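Local coordinates for beta-gamma-crystallin (Geodia cydonium, PDB 4IAU), which is of unknown function but binds calcium through a Greek-key beta/gamma-crystallin domain that packs against a second domain across an unusual interface, at residues A[40-53]-A[87-99]. Numbering follows the deposited sequence. Where two conformers were deposited one is given.
With CA (calcium ion), chain B; GOL (glycerol), chain C.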
# COMPACT_ATOMS: atom_id res chain seq x y z
N ILE A 40 1.67 6.03 0.03
CA ILE A 40 1.09 5.85 -1.29
C ILE A 40 0.03 6.93 -1.45
O ILE A 40 -0.77 7.19 -0.54
CB ILE A 40 0.46 4.45 -1.51
CG1 ILE A 40 1.37 3.36 -0.99
CG2 ILE A 40 0.16 4.26 -3.00
CD1 ILE A 40 0.83 1.98 -0.99
N PHE A 41 0.05 7.57 -2.62
CA PHE A 41 -0.84 8.65 -3.01
C PHE A 41 -1.70 8.19 -4.17
O PHE A 41 -1.20 7.48 -5.06
CB PHE A 41 -0.06 9.91 -3.39
CG PHE A 41 0.87 10.35 -2.25
CD1 PHE A 41 2.12 9.72 -2.14
CD2 PHE A 41 0.47 11.32 -1.34
CE1 PHE A 41 2.90 10.06 -1.04
CE2 PHE A 41 1.26 11.61 -0.24
CZ PHE A 41 2.45 10.96 -0.11
N TYR A 42 -2.97 8.62 -4.19
CA TYR A 42 -3.93 8.13 -5.15
C TYR A 42 -4.70 9.29 -5.76
O TYR A 42 -5.06 10.25 -5.07
CB TYR A 42 -4.93 7.19 -4.47
CG TYR A 42 -4.29 6.04 -3.73
CD1 TYR A 42 -3.85 6.18 -2.43
CD2 TYR A 42 -4.09 4.80 -4.34
CE1 TYR A 42 -3.25 5.16 -1.75
CE2 TYR A 42 -3.51 3.73 -3.66
CZ TYR A 42 -3.10 3.91 -2.34
OH TYR A 42 -2.55 2.90 -1.61
N GLN A 43 -5.04 9.13 -7.04
CA GLN A 43 -5.79 10.16 -7.76
C GLN A 43 -7.23 10.28 -7.30
O GLN A 43 -7.82 11.37 -7.40
CB GLN A 43 -5.69 9.82 -9.26
CG GLN A 43 -6.39 10.80 -10.15
CD GLN A 43 -6.12 10.52 -11.60
OE1 GLN A 43 -6.00 9.35 -12.01
NE2 GLN A 43 -6.02 11.57 -12.38
N GLN A 44 -7.84 9.17 -6.85
CA GLN A 44 -9.20 9.16 -6.37
C GLN A 44 -9.23 9.01 -4.87
O GLN A 44 -8.32 8.46 -4.24
CB GLN A 44 -10.00 7.99 -6.98
CG GLN A 44 -9.97 7.92 -8.49
CD GLN A 44 -10.67 6.69 -9.01
OE1 GLN A 44 -10.45 5.58 -8.51
NE2 GLN A 44 -11.51 6.88 -10.02
N ALA A 45 -10.35 9.45 -4.28
CA ALA A 45 -10.63 9.20 -2.85
C ALA A 45 -10.69 7.71 -2.58
O ALA A 45 -10.86 6.88 -3.47
CB ALA A 45 -11.94 9.87 -2.46
N ASN A 46 -10.55 7.37 -1.30
CA ASN A 46 -10.69 5.98 -0.91
C ASN A 46 -9.72 5.08 -1.66
O ASN A 46 -10.02 3.92 -1.95
CB ASN A 46 -12.15 5.49 -1.01
CG ASN A 46 -13.05 6.45 -0.26
OD1 ASN A 46 -12.80 6.82 0.89
ND2 ASN A 46 -14.08 6.90 -0.94
N TYR A 47 -8.54 5.60 -1.93
CA TYR A 47 -7.42 4.77 -2.39
C TYR A 47 -7.76 4.11 -3.70
O TYR A 47 -7.50 2.93 -3.94
CB TYR A 47 -6.95 3.78 -1.33
CG TYR A 47 -6.93 4.40 0.06
CD1 TYR A 47 -6.21 5.55 0.33
CD2 TYR A 47 -7.72 3.86 1.09
CE1 TYR A 47 -6.22 6.14 1.58
CE2 TYR A 47 -7.73 4.45 2.35
CZ TYR A 47 -6.97 5.60 2.59
OH TYR A 47 -6.92 6.24 3.81
N ASN A 48 -8.29 4.89 -4.65
CA ASN A 48 -8.57 4.40 -6.00
C ASN A 48 -9.58 3.27 -6.01
O ASN A 48 -9.58 2.41 -6.88
CB ASN A 48 -7.33 4.06 -6.80
CG ASN A 48 -6.58 5.28 -7.24
OD1 ASN A 48 -7.07 6.41 -7.19
ND2 ASN A 48 -5.35 5.07 -7.77
N ASP A 49 -10.54 3.33 -5.06
CA ASP A 49 -11.54 2.25 -5.06
C ASP A 49 -12.40 2.23 -6.32
O ASP A 49 -12.66 1.16 -6.86
CB ASP A 49 -12.42 2.36 -3.80
CG ASP A 49 -13.23 1.11 -3.56
OD1 ASP A 49 -12.64 -0.02 -3.59
OD2 ASP A 49 -14.45 1.23 -3.36
N ALA A 50 -12.87 3.41 -6.78
CA ALA A 50 -13.82 3.42 -7.89
C ALA A 50 -13.19 2.81 -9.13
O ALA A 50 -13.87 2.12 -9.90
CB ALA A 50 -14.31 4.82 -8.15
N SER A 51 -11.91 3.11 -9.38
CA SER A 51 -11.21 2.59 -10.53
C SER A 51 -10.65 1.20 -10.32
O SER A 51 -9.92 0.68 -11.19
CB SER A 51 -10.06 3.52 -10.91
OG SER A 51 -9.09 3.60 -9.87
N GLY A 52 -10.89 0.57 -9.18
CA GLY A 52 -10.30 -0.73 -8.92
C GLY A 52 -8.79 -0.70 -9.04
O GLY A 52 -8.16 -1.65 -9.50
N GLY A 53 -8.17 0.41 -8.58
CA GLY A 53 -6.75 0.58 -8.63
C GLY A 53 -6.17 1.09 -9.92
O GLY A 53 -4.97 1.31 -10.00
N THR A 87 1.92 -5.72 3.67
CA THR A 87 0.55 -5.21 3.55
C THR A 87 -0.03 -5.70 2.22
O THR A 87 0.65 -5.66 1.21
CB THR A 87 0.47 -3.67 3.65
OG1 THR A 87 0.93 -3.26 4.91
CG2 THR A 87 -0.93 -3.14 3.51
N LEU A 88 -1.28 -6.19 2.30
CA LEU A 88 -2.04 -6.68 1.18
C LEU A 88 -3.12 -5.66 0.79
O LEU A 88 -3.65 -4.99 1.68
CB LEU A 88 -2.70 -8.00 1.52
CG LEU A 88 -1.75 -9.07 2.08
CD1 LEU A 88 -2.56 -10.33 2.38
CD2 LEU A 88 -0.63 -9.35 1.11
N TYR A 89 -3.46 -5.62 -0.48
CA TYR A 89 -4.42 -4.64 -0.99
C TYR A 89 -5.43 -5.32 -1.89
O TYR A 89 -5.12 -6.26 -2.65
CB TYR A 89 -3.68 -3.56 -1.78
CG TYR A 89 -2.68 -2.81 -0.96
CD1 TYR A 89 -3.03 -1.67 -0.26
CD2 TYR A 89 -1.34 -3.22 -0.88
CE1 TYR A 89 -2.09 -0.96 0.50
CE2 TYR A 89 -0.42 -2.54 -0.13
CZ TYR A 89 -0.80 -1.40 0.57
OH TYR A 89 0.17 -0.75 1.31
N LYS A 90 -6.67 -4.83 -1.81
CA LYS A 90 -7.77 -5.41 -2.58
C LYS A 90 -7.60 -5.18 -4.07
O LYS A 90 -7.95 -6.04 -4.88
CB LYS A 90 -9.09 -4.79 -2.12
CG LYS A 90 -10.30 -5.36 -2.83
CD LYS A 90 -11.60 -4.75 -2.37
CE LYS A 90 -12.79 -5.38 -3.03
NZ LYS A 90 -14.05 -4.69 -2.61
N HIS A 91 -7.06 -4.04 -4.50
CA HIS A 91 -6.94 -3.72 -5.92
C HIS A 91 -5.47 -3.79 -6.35
O HIS A 91 -4.56 -3.72 -5.52
CB HIS A 91 -7.51 -2.37 -6.23
CG HIS A 91 -8.92 -2.20 -5.88
ND1 HIS A 91 -9.86 -3.17 -6.10
CD2 HIS A 91 -9.53 -1.18 -5.29
CE1 HIS A 91 -11.02 -2.73 -5.66
NE2 HIS A 91 -10.88 -1.52 -5.17
N VAL A 92 -5.29 -3.92 -7.65
CA VAL A 92 -3.96 -3.73 -8.22
C VAL A 92 -3.45 -2.35 -7.82
O VAL A 92 -4.19 -1.44 -7.45
CB VAL A 92 -3.95 -3.90 -9.73
CG1 VAL A 92 -4.32 -5.32 -10.16
CG2 VAL A 92 -4.84 -2.86 -10.46
N ASN A 93 -2.13 -2.18 -7.91
CA ASN A 93 -1.52 -0.88 -7.69
C ASN A 93 -1.88 -0.31 -6.31
O ASN A 93 -2.04 0.88 -6.10
CB ASN A 93 -1.89 0.13 -8.76
CG ASN A 93 -1.49 -0.36 -10.15
OD1 ASN A 93 -0.52 -1.07 -10.32
ND2 ASN A 93 -2.31 0.02 -11.13
N PHE A 94 -1.98 -1.23 -5.35
CA PHE A 94 -2.08 -0.88 -3.94
C PHE A 94 -3.35 -0.14 -3.64
O PHE A 94 -3.42 0.64 -2.66
CB PHE A 94 -0.83 -0.16 -3.41
CG PHE A 94 0.40 -0.79 -3.99
CD1 PHE A 94 0.69 -2.14 -3.74
CD2 PHE A 94 1.25 -0.10 -4.82
CE1 PHE A 94 1.74 -2.76 -4.36
CE2 PHE A 94 2.30 -0.71 -5.42
CZ PHE A 94 2.56 -2.06 -5.19
N GLY A 95 -4.42 -0.37 -4.42
CA GLY A 95 -5.66 0.32 -4.18
C GLY A 95 -6.59 -0.43 -3.25
O GLY A 95 -6.47 -1.60 -3.00
N GLY A 96 -7.59 0.34 -2.74
CA GLY A 96 -8.70 -0.25 -2.00
C GLY A 96 -8.33 -0.70 -0.61
O GLY A 96 -7.33 -0.30 -0.01
N LYS A 97 -9.18 -1.57 -0.06
CA LYS A 97 -9.02 -2.05 1.32
C LYS A 97 -7.66 -2.68 1.48
O LYS A 97 -7.23 -3.50 0.67
CB LYS A 97 -10.11 -3.07 1.59
CG LYS A 97 -10.17 -3.54 3.02
CD LYS A 97 -11.38 -4.33 3.39
CE LYS A 97 -12.65 -3.56 3.69
NZ LYS A 97 -13.34 -4.20 4.85
N GLU A 98 -6.98 -2.34 2.59
CA GLU A 98 -5.70 -2.91 2.92
C GLU A 98 -5.81 -3.81 4.17
O GLU A 98 -6.74 -3.70 4.98
CB GLU A 98 -4.63 -1.83 3.17
CG GLU A 98 -4.83 -1.04 4.46
CD GLU A 98 -3.80 0.02 4.74
OE1 GLU A 98 -2.67 -0.05 4.19
OE2 GLU A 98 -4.12 0.96 5.51
N LEU A 99 -4.82 -4.67 4.30
CA LEU A 99 -4.68 -5.56 5.44
C LEU A 99 -3.21 -5.69 5.78
O LEU A 99 -2.39 -6.09 4.95
CB LEU A 99 -5.26 -6.95 5.15
CG LEU A 99 -5.09 -7.97 6.23
CD1 LEU A 99 -5.88 -7.62 7.47
CD2 LEU A 99 -5.44 -9.34 5.68
CA CA B . -9.05 -7.70 -5.99
C1 GOL C . -10.53 -7.01 -8.99
O1 GOL C . -9.82 -8.10 -8.35
C2 GOL C . -9.88 -5.69 -8.59
O2 GOL C . -9.69 -5.69 -7.20
C3 GOL C . -8.54 -5.56 -9.31
O3 GOL C . -7.84 -4.37 -8.96
O HOH W 1 -4.18 2.43 -7.42
O HOH W 2 -11.83 -1.42 -1.22
O HOH W 3 -14.08 -2.30 -4.01
O HOH W 4 -11.32 -7.67 -5.39
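D49 carries CG anti to its own nitrogen (chi1 -166°) and H91 holds its ring beside the backbone N (chi1 -58°), which brings carboxylate and imidazole edge together. H91 NE2 donates to D49 OD1 at 2.8 Å, nearly in the ring plane but on the anti side of the carboxylate. At the other nitrogen, ND1 donates a hydrogen bond to glycerol O2, 2.8 Å away, so bonds at both ends fix the ring's rotation. G52 CA lies over one ring face, 3.6 Å from the centroid, a CH-pi contact. G52, at positive phi, is also the C-prime residue of the Schellman motif that ends the type I turn D49-G52, with G53 N bonded to N48 O. Two waters on OD1 lead to K97 N and K90 NZ, a setting likely to favour a charged carboxylate. The glycerol, probably from crystallisation, chelates the calcium ion that K90 O binds at 2.3 Å; G112, S114 and D154 complete the protein ligands. Deeper in, Y42 OH donates to F94 O (2.6 Å), and G96 N to Y47 O (2.9 Å). N93 ND2 reaches G53 O from above the carbonyl plane at 3.2 Å, while one water joins that oxygen to N48 ND2 and N93 O. I40 CD1 meets F94 CB at 3.6 Å, and F94 CB itself sits over the centre of the Y89 ring. The contact thus joins the two crystallin domains: strand 38-42 and the turn after it, flanked by strands 57-61 and 75-78, face the hairpin between strands 86-89 and 98-101, with L117 of strand 115-118 touching I40 and F94.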